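Periplasmic cell division protein (SufI) (Aquifex aeolicus, PDB 6SYY) is a multicopper oxidase that binds copper ions at a mononuclear site and a trinuclear cluster, and probably couples substrate oxidation to the reduction of dioxygen. Local coordinates at residues A[99-104]-A[147-152]; A[433-438]-A[494-499]; A[225-230]-A[258-263]; A[73-78]-A[208-213]. All blocks are in the same frame, centred on the assembly; numbering follows the deposited sequence.

Contact 1 (A[99-104]-A[147-152]); sequences KGQTFS and FTIIDR
Thr102 and Thr148 face each other as an antiparallel non-hydrogen-bonded pair, their CA atoms 4.6 Å apart, where the start of strand 102-110 meets the short strand 147-148, weakly bonded here. Three backbone bonds tie the segments: Phe103 N to Phe147 O, Ile149 N to Gln101 O at 2.9 Å, and Gly100 N to Ile149 O at 2.8 Å. Gly100 has a positive phi of 101°, which suits glycine and lets the chain turn into the strand. On the threonine side one water bridges Thr102 OG1 and Thr148 OG1, 3.1 Å from each. The side of Phe103 and Phe147 is apolar. The two side chains run alongside each other, their rings inclined at 58°, with Phe103 CD1 3.3 Å from Phe147 CE1. Phe147 CG sits between its backbone N and carbonyl carbon (chi1 65°), which brings the ring face under Phe103 CB. Ile149 CD1 reaches the same CB at 3.7 Å, beside the Phe103 ring. Lys99, fully extended, passes its CG and CD over Asp151 O, each methylene 3.3 Å from that oxygen, a buried carbonyl with no hydrogen-bond partner in the model. The Asp151 carboxylate is hydrogen-bonded to Arg123 N and Gln459 NE2. Further out, Phe103 stacks on Phe57, meets Trp119 edge-to-face and, like Ile149, touches Leu97 of strand 94-98; Ile149 also meets Ile180 of strand 176-181, both strands of another sheet of the N-terminal cupredoxin-like domain.

Contact 2 (A[433-438]-A[494-499]); sequences QNNGDV and DMSHPY
Asn435 uses both ends of its amide on the backbone of His497: OD1 accepts from His497 N at 2.8 Å, and ND2 donates to His497 O, also at 2.8 Å. The second bond lies in the carbonyl plane of His497, whereas in the first the donor is tilted 18° from the plane of the Asn435 carbonyl. With CG anti to the backbone N (chi1 -169°), Asn435 carries its amide across to segment 494-499 and lays it flat over the imidazole. The two planes are only 4° apart, with ND2 over the ring centre, and Asn435 CG comes within 3.4 Å of His497 CD2. Two partners fix the ring's rotation: Tyr499 N donates to ND1 close to the ring plane, and NE2 bonds to Asn526 O. Backbone bonds continue the pairing, Gly436 N to Met495 O at 2.7 Å and Met495 N to Asp437 O at 2.9 Å. A type II turn from Asn434 to Asp437 places Gly436 for the first of these, and Asp437 OD2 takes Asn434 N across the same turn. Beyond the bonds, Met495 SD rests on Gln433 CG at 3.8 Å, and the Met495 side chain also touches Tyr523 and Val525 of strand 520-525. Strands 437-445 and 488-495 are antiparallel neighbours in one sheet of the C-terminal cupredoxin-like domain; Gln433, before the turn, bonds to strand 520-525 of the facing sheet.

Contact 3 (A[225-230]-A[258-263]); sequences GFWGDT and ARPYRL
Trp227, Arg259 and Ala258 carry most of this buried contact. Beside its backbone N (chi1 -62°), Trp227 CG swings the indole toward the other segment, where one face takes the Arg259 backbone: Arg259 CA stands 4.0 Å from the centroid of the six-membered ring, a CH-pi contact. Arg259 CB and CG continue along the CE3 and CZ3 corner, each 3.7 Å from Trp227 CZ3. The Arg259 chain then bends at chi3 (-62°) and turns its guanidinium to 83° from the indole plane. The edge atom Trp227 CE3 thus points into the guanidinium face, 3.6 Å from Arg259 CZ. Only a weak bond, Arg259 NH2 to Gly228 O at 3.2 Å, crosses from this group; its charge is matched by salt bridges to Asp207 and Asp357. Asp207 also accepts Gly228 N, so one carboxylate orders both segments. The loop between strands 200-208 and 230-233 is here packed against the lead-in to strand 261-267 within the central cupredoxin-like domain, next to the mononuclear copper site of His451, Cys509 and His514. Ala258 CB lies over the same indole face, toward the rim, and reaches Phe226 O at 3.5 Å, close against Gly225, which carries no side chain. A water donates to Phe226 O and accepts from Arg259 N, 2.7 Å from either atom, and joins the two backbones. Pro260 CD touches Trp227 CH2 at 3.5 Å, and Trp227 NE1 bonds to Met224 O.

Contact 4 (A[73-78]-A[208-213]); sequences EVIPGK and KTFDSS
Lys78 reaches across to the backbone of Ser212 and Ser213 from a type II turn spanning Ile75 to Lys78. Its CB passes Ser213 O at 4.1 Å. From there CG and CD run on in an extended chain (chi2 174°, chi3 179°) that carries the amine to segment 208-213. CE comes to 3.9 Å from Ser212 O, and NZ makes a weak hydrogen bond to that carbonyl at 3.5 Å. A water provides the firmer link: it accepts from Lys78 NZ at 2.6 Å and donates to Asp211 O at 2.9 Å. Beside the lysine lies an apolar patch. Ile75 CD1 sits over one face of the Phe210 ring, 4.0 Å from its centroid, the two side chains running antiparallel past one another. The Val74 side chain crosses that of Phe210 at about a right angle, bringing Val74 CG1 to 4.1 Å from Phe210 CZ, with Leu232 of strand 230-233 against both residues. Each loop is also braced internally: Gly77 N bonds to the anti lone pair of Glu73 OE2, and Ser213 OG to Asp211 OD2. A loop of the N-terminal cupredoxin-like domain, between strands 63-72 and 80-86, thus leans on a loop of the central one, following strand 200-208, far from the copper sites. The chemistry implies a modest surface association: side chains of 73-78 meet the Phe210 ring and backbone carbonyls of 208-213, with no backbone-to-backbone bond.

Contact 3 is wholly buried, contacts 1 and 2 partly so, and contact 4, joining the N-terminal and central domains, lies at the surface. Contacts 1 and 2 pair backbones at strand ends in different domains, and they touch where Ile150 packs on Pro498 and Tyr499; contact 1 adds an aromatic cluster, contact 2 an amide laid on an imidazole. Contacts 3 and 4 are loop associations without backbone pairing, the former built on indole and guanidinium, the latter on a phenyl face and a lysine. These two share the excursion between strands 200-208 and 230-233, and probable hydrogen bonds from Thr230 and Asp229 to Lys208 and Thr209 connect them. Contact 3 alone borders the mononuclear copper site.

Contact 1 (A[99-104]-A[147-152])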
loop_
_atom_site.group_PDB
_atom_site.type_symbol
_atom_site.label_atom_id
_atom_site.label_comp_id
_atom_site.label_asym_id
_atom_site.label_seq_id
_atom_site.Cartn_x
_atom_site.Cartn_y
_atom_site.Cartn_z
ATOM N N LYS A 99 1.283 -5.214 17.979
ATOM C CA LYS A 99 -0.146 -5.018 18.171
ATOM C C LYS A 99 -0.446 -4.827 19.649
ATOM O O LYS A 99 0.021 -5.595 20.495
ATOM C CB LYS A 99 -0.938 -6.203 17.620
ATOM C CG LYS A 99 -2.441 -6.013 17.693
ATOM C CD LYS A 99 -3.170 -7.247 17.206
ATOM C CE LYS A 99 -4.674 -7.065 17.305
ATOM N NZ LYS A 99 -5.403 -8.293 16.885
ATOM N N GLY A 100 -1.219 -3.791 19.956
ATOM C CA GLY A 100 -1.563 -3.463 21.317
ATOM C C GLY A 100 -0.757 -2.332 21.914
ATOM O O GLY A 100 -1.130 -1.828 22.980
ATOM N N GLN A 101 0.322 -1.912 21.261
ATOM C CA GLN A 101 1.141 -0.831 21.785
ATOM C C GLN A 101 0.497 0.528 21.512
ATOM O O GLN A 101 -0.394 0.676 20.669
ATOM C CB GLN A 101 2.539 -0.865 21.168
ATOM C CG GLN A 101 2.616 -0.223 19.797
ATOM C CD GLN A 101 4.035 -0.052 19.314
ATOM O OE1 GLN A 101 4.646 -0.990 18.803
ATOM N NE2 GLN A 101 4.574 1.152 19.475
ATOM N N THR A 102 0.966 1.534 22.246
ATOM C CA THR A 102 0.567 2.912 22.002
ATOM C C THR A 102 1.487 3.525 20.954
ATOM O O THR A 102 2.693 3.266 20.939
ATOM C CB THR A 102 0.602 3.732 23.294
ATOM O OG1 THR A 102 -0.353 3.203 24.222
ATOM C CG2 THR A 102 0.266 5.191 23.017
ATOM N N PHE A 103 0.895 4.318 20.065
ATOM C CA PHE A 103 1.574 4.942 18.934
ATOM C C PHE A 103 1.522 6.454 19.138
ATOM O O PHE A 103 0.456 7.063 19.002
ATOM C CB PHE A 103 0.896 4.513 17.630
ATOM C CG PHE A 103 1.558 5.027 16.379
ATOM C CD1 PHE A 103 1.041 6.123 15.706
ATOM C CD2 PHE A 103 2.672 4.396 15.858
ATOM C CE1 PHE A 103 1.632 6.592 14.547
ATOM C CE2 PHE A 103 3.273 4.864 14.700
ATOM C CZ PHE A 103 2.751 5.963 14.043
ATOM N N SER A 104 2.664 7.057 19.476
ATOM C CA SER A 104 2.764 8.482 19.810
ATOM C C SER A 104 3.679 9.166 18.795
ATOM O O SER A 104 4.894 9.225 18.993
ATOM C CB SER A 104 3.298 8.667 21.233
ATOM O OG SER A 104 2.567 7.894 22.165
ATOM N N PHE A 147 -2.866 6.709 20.185
ATOM C CA PHE A 147 -3.878 5.685 19.989
ATOM C C PHE A 147 -3.211 4.319 20.050
ATOM O O PHE A 147 -1.985 4.198 19.981
ATOM C CB PHE A 147 -4.647 5.877 18.673
ATOM C CG PHE A 147 -3.807 5.715 17.438
ATOM C CD1 PHE A 147 -3.001 6.750 16.991
ATOM C CD2 PHE A 147 -3.845 4.536 16.709
ATOM C CE1 PHE A 147 -2.237 6.609 15.848
ATOM C CE2 PHE A 147 -3.080 4.383 15.564
ATOM C CZ PHE A 147 -2.272 5.423 15.133
ATOM N N THR A 148 -4.039 3.291 20.205
ATOM C CA THR A 148 -3.568 1.920 20.313
ATOM C C THR A 148 -3.584 1.249 18.944
ATOM O O THR A 148 -4.565 1.358 18.201
ATOM C CB THR A 148 -4.442 1.135 21.293
ATOM O OG1 THR A 148 -4.459 1.800 22.562
ATOM C CG2 THR A 148 -3.911 -0.279 21.475
ATOM N N ILE A 149 -2.497 0.557 18.615
ATOM C CA ILE A 149 -2.440 -0.249 17.399
ATOM C C ILE A 149 -3.334 -1.470 17.600
ATOM O O ILE A 149 -3.047 -2.321 18.444
ATOM C CB ILE A 149 -1.005 -0.664 17.066
ATOM C CG1 ILE A 149 -0.118 0.575 16.905
ATOM C CG2 ILE A 149 -0.984 -1.531 15.817
ATOM C CD1 ILE A 149 -0.669 1.591 15.928
ATOM N N ILE A 150 -4.419 -1.561 16.828
ATOM C CA ILE A 150 -5.384 -2.645 16.958
ATOM C C ILE A 150 -5.492 -3.475 15.686
ATOM O O ILE A 150 -6.379 -4.320 15.577
ATOM C CB ILE A 150 -6.770 -2.113 17.376
ATOM C CG1 ILE A 150 -7.325 -1.173 16.305
ATOM C CG2 ILE A 150 -6.681 -1.403 18.718
ATOM C CD1 ILE A 150 -8.686 -0.600 16.638
ATOM N N ASP A 151 -4.599 -3.262 14.729
ATOM C CA ASP A 151 -4.620 -3.993 13.473
ATOM C C ASP A 151 -3.860 -5.313 13.586
ATOM O O ASP A 151 -3.001 -5.497 14.451
ATOM C CB ASP A 151 -4.026 -3.133 12.359
ATOM C CG ASP A 151 -4.989 -2.069 11.879
ATOM O OD1 ASP A 151 -5.971 -2.427 11.193
ATOM O OD2 ASP A 151 -4.783 -0.882 12.214
ATOM N N ARG A 152 -4.198 -6.239 12.694
ATOM C CA ARG A 152 -3.520 -7.524 12.635
ATOM C C ARG A 152 -2.126 -7.360 12.047
ATOM O O ARG A 152 -1.862 -6.434 11.275
ATOM C CB ARG A 152 -4.319 -8.509 11.785
ATOM C CG ARG A 152 -5.795 -8.503 12.092
ATOM C CD ARG A 152 -6.581 -9.308 11.079
ATOM N NE ARG A 152 -6.294 -10.735 11.154
ATOM C CZ ARG A 152 -5.849 -11.462 10.134
ATOM N NH1 ARG A 152 -5.637 -10.901 8.952
ATOM N NH2 ARG A 152 -5.625 -12.755 10.292
HETATM O O HOH W 1 -3.029 4.445 23.385
#

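Contact 2 (A[433-438]-A[494-499])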
loop_
_atom_site.group_PDB
_atom_site.type_symbol
_atom_site.label_atom_id
_atom_site.label_comp_id
_atom_site.label_asym_id
_atom_site.label_seq_id
_atom_site.Cartn_x
_atom_site.Cartn_y
_atom_site.Cartn_z
ATOM N N GLN A 433 -23.008 6.072 8.598
ATOM C CA GLN A 433 -23.365 4.798 9.203
ATOM C C GLN A 433 -23.278 4.911 10.720
ATOM O O GLN A 433 -22.590 5.778 11.264
ATOM C CB GLN A 433 -22.452 3.660 8.712
ATOM C CG GLN A 433 -22.413 3.488 7.202
ATOM C CD GLN A 433 -23.743 3.033 6.628
ATOM O OE1 GLN A 433 -24.611 2.541 7.350
ATOM N NE2 GLN A 433 -23.906 3.196 5.321
ATOM N N ASN A 434 -23.996 4.027 11.402
ATOM C CA ASN A 434 -23.877 3.907 12.843
ATOM C C ASN A 434 -22.752 2.943 13.189
ATOM O O ASN A 434 -22.453 2.016 12.432
ATOM C CB ASN A 434 -25.186 3.423 13.461
ATOM C CG ASN A 434 -26.239 4.498 13.497
ATOM O OD1 ASN A 434 -25.932 5.670 13.710
ATOM N ND2 ASN A 434 -27.492 4.110 13.286
ATOM N N ASN A 435 -22.125 3.177 14.339
ATOM C CA ASN A 435 -21.053 2.302 14.797
ATOM C C ASN A 435 -21.565 0.872 14.930
ATOM O O ASN A 435 -22.595 0.622 15.563
ATOM C CB ASN A 435 -20.502 2.802 16.132
ATOM C CG ASN A 435 -19.223 2.096 16.538
ATOM O OD1 ASN A 435 -18.683 1.283 15.787
ATOM N ND2 ASN A 435 -18.725 2.412 17.728
ATOM N N GLY A 436 -20.852 -0.065 14.312
ATOM C CA GLY A 436 -21.258 -1.451 14.297
ATOM C C GLY A 436 -22.055 -1.877 13.082
ATOM O O GLY A 436 -22.334 -3.073 12.937
ATOM N N ASP A 437 -22.434 -0.944 12.209
ATOM C CA ASP A 437 -23.159 -1.307 10.999
ATOM C C ASP A 437 -22.296 -2.180 10.102
ATOM O O ASP A 437 -21.114 -1.896 9.887
ATOM C CB ASP A 437 -23.588 -0.055 10.231
ATOM C CG ASP A 437 -24.793 0.631 10.846
ATOM O OD1 ASP A 437 -25.312 0.132 11.867
ATOM O OD2 ASP A 437 -25.220 1.674 10.307
ATOM N N VAL A 438 -22.889 -3.246 9.583
ATOM C CA VAL A 438 -22.308 -3.982 8.471
ATOM C C VAL A 438 -22.842 -3.376 7.185
ATOM O O VAL A 438 -24.056 -3.212 7.021
ATOM C CB VAL A 438 -22.636 -5.481 8.559
ATOM C CG1 VAL A 438 -22.008 -6.219 7.384
ATOM C CG2 VAL A 438 -22.135 -6.050 9.874
ATOM N N ASP A 494 -17.353 -4.263 8.143
ATOM C CA ASP A 494 -17.883 -4.199 9.503
ATOM C C ASP A 494 -17.365 -2.908 10.118
ATOM O O ASP A 494 -16.207 -2.823 10.536
ATOM C CB ASP A 494 -17.468 -5.420 10.316
ATOM C CG ASP A 494 -17.998 -5.384 11.746
ATOM O OD1 ASP A 494 -18.720 -4.426 12.107
ATOM O OD2 ASP A 494 -17.693 -6.320 12.514
ATOM N N MET A 495 -18.226 -1.897 10.179
ATOM C CA MET A 495 -17.817 -0.565 10.620
ATOM C C MET A 495 -18.007 -0.413 12.132
ATOM O O MET A 495 -18.797 0.393 12.624
ATOM C CB MET A 495 -18.578 0.501 9.841
ATOM C CG MET A 495 -18.274 0.483 8.347
ATOM S SD MET A 495 -18.949 1.894 7.446
ATOM C CE MET A 495 -18.218 1.631 5.832
ATOM N N SER A 496 -17.245 -1.219 12.868
ATOM C CA SER A 496 -17.236 -1.202 14.323
ATOM C C SER A 496 -15.925 -0.588 14.807
ATOM O O SER A 496 -14.843 -1.034 14.407
ATOM C CB SER A 496 -17.415 -2.619 14.875
ATOM O OG SER A 496 -17.661 -2.609 16.269
ATOM N N HIS A 497 -16.019 0.438 15.651
ATOM C CA HIS A 497 -14.841 1.135 16.150
ATOM C C HIS A 497 -14.973 1.376 17.648
ATOM O O HIS A 497 -16.085 1.561 18.158
ATOM C CB HIS A 497 -14.620 2.475 15.427
ATOM C CG HIS A 497 -15.664 3.509 15.721
ATOM N ND1 HIS A 497 -15.655 4.273 16.869
ATOM C CD2 HIS A 497 -16.746 3.910 15.012
ATOM C CE1 HIS A 497 -16.687 5.097 16.856
ATOM N NE2 HIS A 497 -17.365 4.898 15.740
ATOM N N PRO A 498 -13.851 1.387 18.375
ATOM C CA PRO A 498 -13.914 1.487 19.839
ATOM C C PRO A 498 -13.791 2.901 20.387
ATOM O O PRO A 498 -13.406 3.077 21.548
ATOM C CB PRO A 498 -12.719 0.638 20.278
ATOM C CG PRO A 498 -11.712 0.891 19.196
ATOM C CD PRO A 498 -12.498 1.028 17.909
ATOM N N TYR A 499 -14.108 3.910 19.586
ATOM C CA TYR A 499 -13.899 5.298 19.967
ATOM C C TYR A 499 -15.205 5.919 20.448
ATOM O O TYR A 499 -16.295 5.468 20.086
ATOM C CB TYR A 499 -13.324 6.086 18.788
ATOM C CG TYR A 499 -12.170 5.366 18.120
ATOM C CD1 TYR A 499 -11.099 4.884 18.868
ATOM C CD2 TYR A 499 -12.165 5.140 16.750
ATOM C CE1 TYR A 499 -10.049 4.209 18.264
ATOM C CE2 TYR A 499 -11.116 4.468 16.137
ATOM C CZ TYR A 499 -10.064 4.004 16.898
ATOM O OH TYR A 499 -9.024 3.337 16.293
#

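Contact 3 (A[225-230]-A[258-263])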
loop_
_atom_site.group_PDB
_atom_site.type_symbol
_atom_site.label_atom_id
_atom_site.label_comp_id
_atom_site.label_asym_id
_atom_site.label_seq_id
_atom_site.Cartn_x
_atom_site.Cartn_y
_atom_site.Cartn_z
ATOM N N GLY A 225 -3.013 9.458 -14.655
ATOM C CA GLY A 225 -2.051 9.077 -13.643
ATOM C C GLY A 225 -0.639 9.138 -14.185
ATOM O O GLY A 225 -0.440 9.277 -15.396
ATOM N N PHE A 226 0.352 9.042 -13.307
ATOM C CA PHE A 226 1.740 9.079 -13.734
ATOM C C PHE A 226 2.263 7.669 -13.965
ATOM O O PHE A 226 1.991 6.754 -13.182
ATOM C CB PHE A 226 2.622 9.785 -12.702
ATOM C CG PHE A 226 4.086 9.735 -13.043
ATOM C CD1 PHE A 226 4.665 10.727 -13.817
ATOM C CD2 PHE A 226 4.878 8.681 -12.611
ATOM C CE1 PHE A 226 6.005 10.672 -14.147
ATOM C CE2 PHE A 226 6.212 8.621 -12.947
ATOM C CZ PHE A 226 6.778 9.621 -13.709
ATOM N N TRP A 227 3.049 7.508 -15.027
ATOM C CA TRP A 227 3.640 6.222 -15.376
ATOM C C TRP A 227 5.129 6.413 -15.613
ATOM O O TRP A 227 5.527 7.159 -16.513
ATOM C CB TRP A 227 2.960 5.623 -16.610
ATOM C CG TRP A 227 1.510 5.354 -16.381
ATOM C CD1 TRP A 227 0.511 6.281 -16.270
ATOM C CD2 TRP A 227 0.890 4.076 -16.220
ATOM N NE1 TRP A 227 -0.691 5.657 -16.049
ATOM C CE2 TRP A 227 -0.487 4.302 -16.017
ATOM C CE3 TRP A 227 1.364 2.761 -16.229
ATOM C CZ2 TRP A 227 -1.394 3.262 -15.828
ATOM C CZ3 TRP A 227 0.464 1.732 -16.040
ATOM C CH2 TRP A 227 -0.899 1.987 -15.842
ATOM N N GLY A 228 5.947 5.736 -14.808
ATOM C CA GLY A 228 7.383 5.927 -14.850
ATOM C C GLY A 228 8.080 5.046 -15.874
ATOM O O GLY A 228 7.628 3.952 -16.199
ATOM N N ASP A 229 9.211 5.551 -16.370
ATOM C CA ASP A 229 10.000 4.846 -17.374
ATOM C C ASP A 229 10.914 3.792 -16.753
ATOM O O ASP A 229 11.248 2.796 -17.407
ATOM C CB ASP A 229 10.822 5.862 -18.172
ATOM C CG ASP A 229 11.454 5.264 -19.410
ATOM O OD1 ASP A 229 11.039 4.160 -19.827
ATOM O OD2 ASP A 229 12.372 5.902 -19.967
ATOM N N THR A 230 11.311 3.985 -15.498
ATOM C CA THR A 230 12.308 3.160 -14.832
ATOM C C THR A 230 11.688 2.497 -13.609
ATOM O O THR A 230 11.033 3.166 -12.804
ATOM C CB THR A 230 13.511 4.016 -14.417
ATOM O OG1 THR A 230 14.097 4.614 -15.582
ATOM C CG2 THR A 230 14.551 3.179 -13.693
ATOM N N ALA A 258 0.348 5.127 -10.061
ATOM C CA ALA A 258 -0.790 4.693 -10.859
ATOM C C ALA A 258 -0.599 3.314 -11.468
ATOM O O ALA A 258 -1.582 2.629 -11.771
ATOM C CB ALA A 258 -1.067 5.710 -11.968
ATOM N N ARG A 259 0.647 2.897 -11.653
ATOM C CA ARG A 259 0.927 1.682 -12.410
ATOM C C ARG A 259 0.618 0.440 -11.585
ATOM O O ARG A 259 1.194 0.269 -10.502
ATOM C CB ARG A 259 2.382 1.651 -12.847
ATOM C CG ARG A 259 2.771 0.347 -13.500
ATOM C CD ARG A 259 4.251 0.290 -13.789
ATOM N NE ARG A 259 4.687 1.327 -14.719
ATOM C CZ ARG A 259 4.631 1.213 -16.040
ATOM N NH1 ARG A 259 4.143 0.109 -16.584
ATOM N NH2 ARG A 259 5.056 2.200 -16.820
ATOM N N PRO A 260 -0.263 -0.443 -12.048
ATOM C CA PRO A 260 -0.397 -1.762 -11.429
ATOM C C PRO A 260 0.589 -2.748 -12.040
ATOM O O PRO A 260 1.061 -2.584 -13.167
ATOM C CB PRO A 260 -1.840 -2.155 -11.768
ATOM C CG PRO A 260 -2.059 -1.539 -13.112
ATOM C CD PRO A 260 -1.250 -0.245 -13.124
ATOM N N TYR A 261 0.891 -3.789 -11.271
ATOM C CA TYR A 261 1.827 -4.819 -11.698
ATOM C C TYR A 261 1.153 -6.181 -11.706
ATOM O O TYR A 261 0.323 -6.484 -10.843
ATOM C CB TYR A 261 3.057 -4.870 -10.788
ATOM C CG TYR A 261 3.800 -3.566 -10.740
ATOM C CD1 TYR A 261 3.430 -2.571 -9.843
ATOM C CD2 TYR A 261 4.860 -3.322 -11.594
ATOM C CE1 TYR A 261 4.098 -1.372 -9.795
ATOM C CE2 TYR A 261 5.536 -2.123 -11.553
ATOM C CZ TYR A 261 5.147 -1.152 -10.655
ATOM O OH TYR A 261 5.816 0.045 -10.614
ATOM N N ARG A 262 1.522 -6.997 -12.686
ATOM C CA ARG A 262 1.154 -8.409 -12.734
ATOM C C ARG A 262 2.471 -9.174 -12.644
ATOM O O ARG A 262 3.194 -9.294 -13.638
ATOM C CB ARG A 262 0.371 -8.736 -14.006
ATOM C CG ARG A 262 -0.194 -10.148 -14.049
ATOM C CD ARG A 262 -1.030 -10.408 -15.303
ATOM N NE ARG A 262 -2.268 -9.627 -15.341
ATOM C CZ ARG A 262 -3.412 -9.999 -14.771
ATOM N NH1 ARG A 262 -3.487 -11.141 -14.102
ATOM N NH2 ARG A 262 -4.486 -9.224 -14.865
ATOM N N LEU A 263 2.791 -9.678 -11.453
ATOM C CA LEU A 263 4.124 -10.185 -11.144
ATOM C C LEU A 263 4.168 -11.705 -11.207
ATOM O O LEU A 263 3.304 -12.381 -10.638
ATOM C CB LEU A 263 4.562 -9.723 -9.757
ATOM C CG LEU A 263 4.521 -8.218 -9.529
ATOM C CD1 LEU A 263 4.872 -7.925 -8.094
ATOM C CD2 LEU A 263 5.475 -7.507 -10.478
HETATM O O HOH W 2 2.679 4.694 -11.594
#

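Contact 4 (A[73-78]-A[208-213])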
loop_
_atom_site.group_PDB
_atom_site.type_symbol
_atom_site.label_atom_id
_atom_site.label_comp_id
_atom_site.label_asym_id
_atom_site.label_seq_id
_atom_site.Cartn_x
_atom_site.Cartn_y
_atom_site.Cartn_z
ATOM N N GLU A 73 21.418 9.240 -3.744
ATOM C CA GLU A 73 22.170 8.671 -4.860
ATOM C C GLU A 73 21.467 7.395 -5.316
ATOM O O GLU A 73 21.861 6.279 -4.979
ATOM C CB GLU A 73 23.615 8.404 -4.459
ATOM C CG GLU A 73 24.494 8.018 -5.628
ATOM C CD GLU A 73 25.888 7.625 -5.208
ATOM O OE1 GLU A 73 26.070 7.231 -4.036
ATOM O OE2 GLU A 73 26.799 7.714 -6.055
ATOM N N VAL A 74 20.401 7.577 -6.097
ATOM C CA VAL A 74 19.651 6.442 -6.632
ATOM C C VAL A 74 20.413 5.796 -7.781
ATOM O O VAL A 74 20.632 4.580 -7.800
ATOM C CB VAL A 74 18.246 6.897 -7.071
ATOM C CG1 VAL A 74 17.418 5.712 -7.552
ATOM C CG2 VAL A 74 17.546 7.625 -5.932
ATOM N N ILE A 75 20.814 6.607 -8.753
ATOM C CA ILE A 75 21.723 6.185 -9.813
ATOM C C ILE A 75 23.140 6.530 -9.361
ATOM O O ILE A 75 23.403 7.701 -9.047
ATOM C CB ILE A 75 21.390 6.882 -11.137
ATOM C CG1 ILE A 75 19.947 6.586 -11.549
ATOM C CG2 ILE A 75 22.376 6.475 -12.221
ATOM C CD1 ILE A 75 19.375 7.608 -12.505
ATOM N N PRO A 76 24.058 5.567 -9.306
ATOM C CA PRO A 76 25.409 5.862 -8.805
ATOM C C PRO A 76 26.063 6.997 -9.581
ATOM O O PRO A 76 26.050 7.021 -10.815
ATOM C CB PRO A 76 26.154 4.538 -8.997
ATOM C CG PRO A 76 25.078 3.502 -8.965
ATOM C CD PRO A 76 23.889 4.140 -9.628
ATOM N N GLY A 77 26.624 7.951 -8.843
ATOM C CA GLY A 77 27.264 9.105 -9.434
ATOM C C GLY A 77 26.358 10.293 -9.684
ATOM O O GLY A 77 26.833 11.317 -10.184
ATOM N N LYS A 78 25.076 10.196 -9.356
ATOM C CA LYS A 78 24.136 11.283 -9.576
ATOM C C LYS A 78 23.377 11.562 -8.287
ATOM O O LYS A 78 23.034 10.637 -7.545
ATOM C CB LYS A 78 23.165 10.944 -10.718
ATOM C CG LYS A 78 23.866 10.691 -12.050
ATOM C CD LYS A 78 22.904 10.215 -13.128
ATOM C CE LYS A 78 23.627 10.007 -14.453
ATOM N NZ LYS A 78 22.714 9.530 -15.530
ATOM N N LYS A 208 9.585 5.324 -11.803
ATOM C CA LYS A 208 9.977 6.728 -11.808
ATOM C C LYS A 208 10.690 7.047 -13.116
ATOM O O LYS A 208 11.136 6.155 -13.842
ATOM C CB LYS A 208 10.869 7.071 -10.599
ATOM C CG LYS A 208 10.132 6.985 -9.269
ATOM C CD LYS A 208 10.915 7.531 -8.079
ATOM C CE LYS A 208 10.050 7.456 -6.817
ATOM N NZ LYS A 208 10.804 7.720 -5.569
ATOM N N THR A 209 10.787 8.341 -13.411
ATOM C CA THR A 209 11.420 8.834 -14.625
ATOM C C THR A 209 12.506 9.832 -14.252
ATOM O O THR A 209 12.268 10.740 -13.447
ATOM C CB THR A 209 10.388 9.488 -15.546
ATOM O OG1 THR A 209 9.388 8.525 -15.902
ATOM C CG2 THR A 209 11.052 10.010 -16.805
ATOM N N PHE A 210 13.692 9.663 -14.840
ATOM C CA PHE A 210 14.854 10.497 -14.560
ATOM C C PHE A 210 15.286 11.235 -15.818
ATOM O O PHE A 210 15.250 10.674 -16.919
ATOM C CB PHE A 210 16.029 9.660 -14.052
ATOM C CG PHE A 210 15.738 8.904 -12.796
ATOM C CD1 PHE A 210 16.089 9.427 -11.564
ATOM C CD2 PHE A 210 15.119 7.663 -12.845
ATOM C CE1 PHE A 210 15.831 8.734 -10.402
ATOM C CE2 PHE A 210 14.851 6.964 -11.685
ATOM C CZ PHE A 210 15.211 7.502 -10.459
ATOM N N ASP A 211 15.711 12.487 -15.654
ATOM C CA ASP A 211 16.286 13.238 -16.762
ATOM C C ASP A 211 17.771 12.886 -16.887
ATOM O O ASP A 211 18.276 11.978 -16.222
ATOM C CB ASP A 211 16.051 14.737 -16.579
ATOM C CG ASP A 211 16.798 15.315 -15.384
ATOM O OD1 ASP A 211 17.276 14.535 -14.535
ATOM O OD2 ASP A 211 16.906 16.556 -15.294
ATOM N N SER A 212 18.493 13.616 -17.742
ATOM C CA SER A 212 19.898 13.302 -17.987
ATOM C C SER A 212 20.744 13.459 -16.729
ATOM O O SER A 212 21.705 12.705 -16.530
ATOM C CB SER A 212 20.447 14.194 -19.101
ATOM O OG SER A 212 19.690 14.062 -20.291
ATOM N N SER A 213 20.401 14.414 -15.870
ATOM C CA SER A 213 21.198 14.746 -14.698
ATOM C C SER A 213 20.810 13.947 -13.459
ATOM O O SER A 213 21.325 14.229 -12.372
ATOM C CB SER A 213 21.077 16.241 -14.397
ATOM O OG SER A 213 19.748 16.573 -14.031
HETATM O O HOH W 3 20.109 9.872 -15.463
#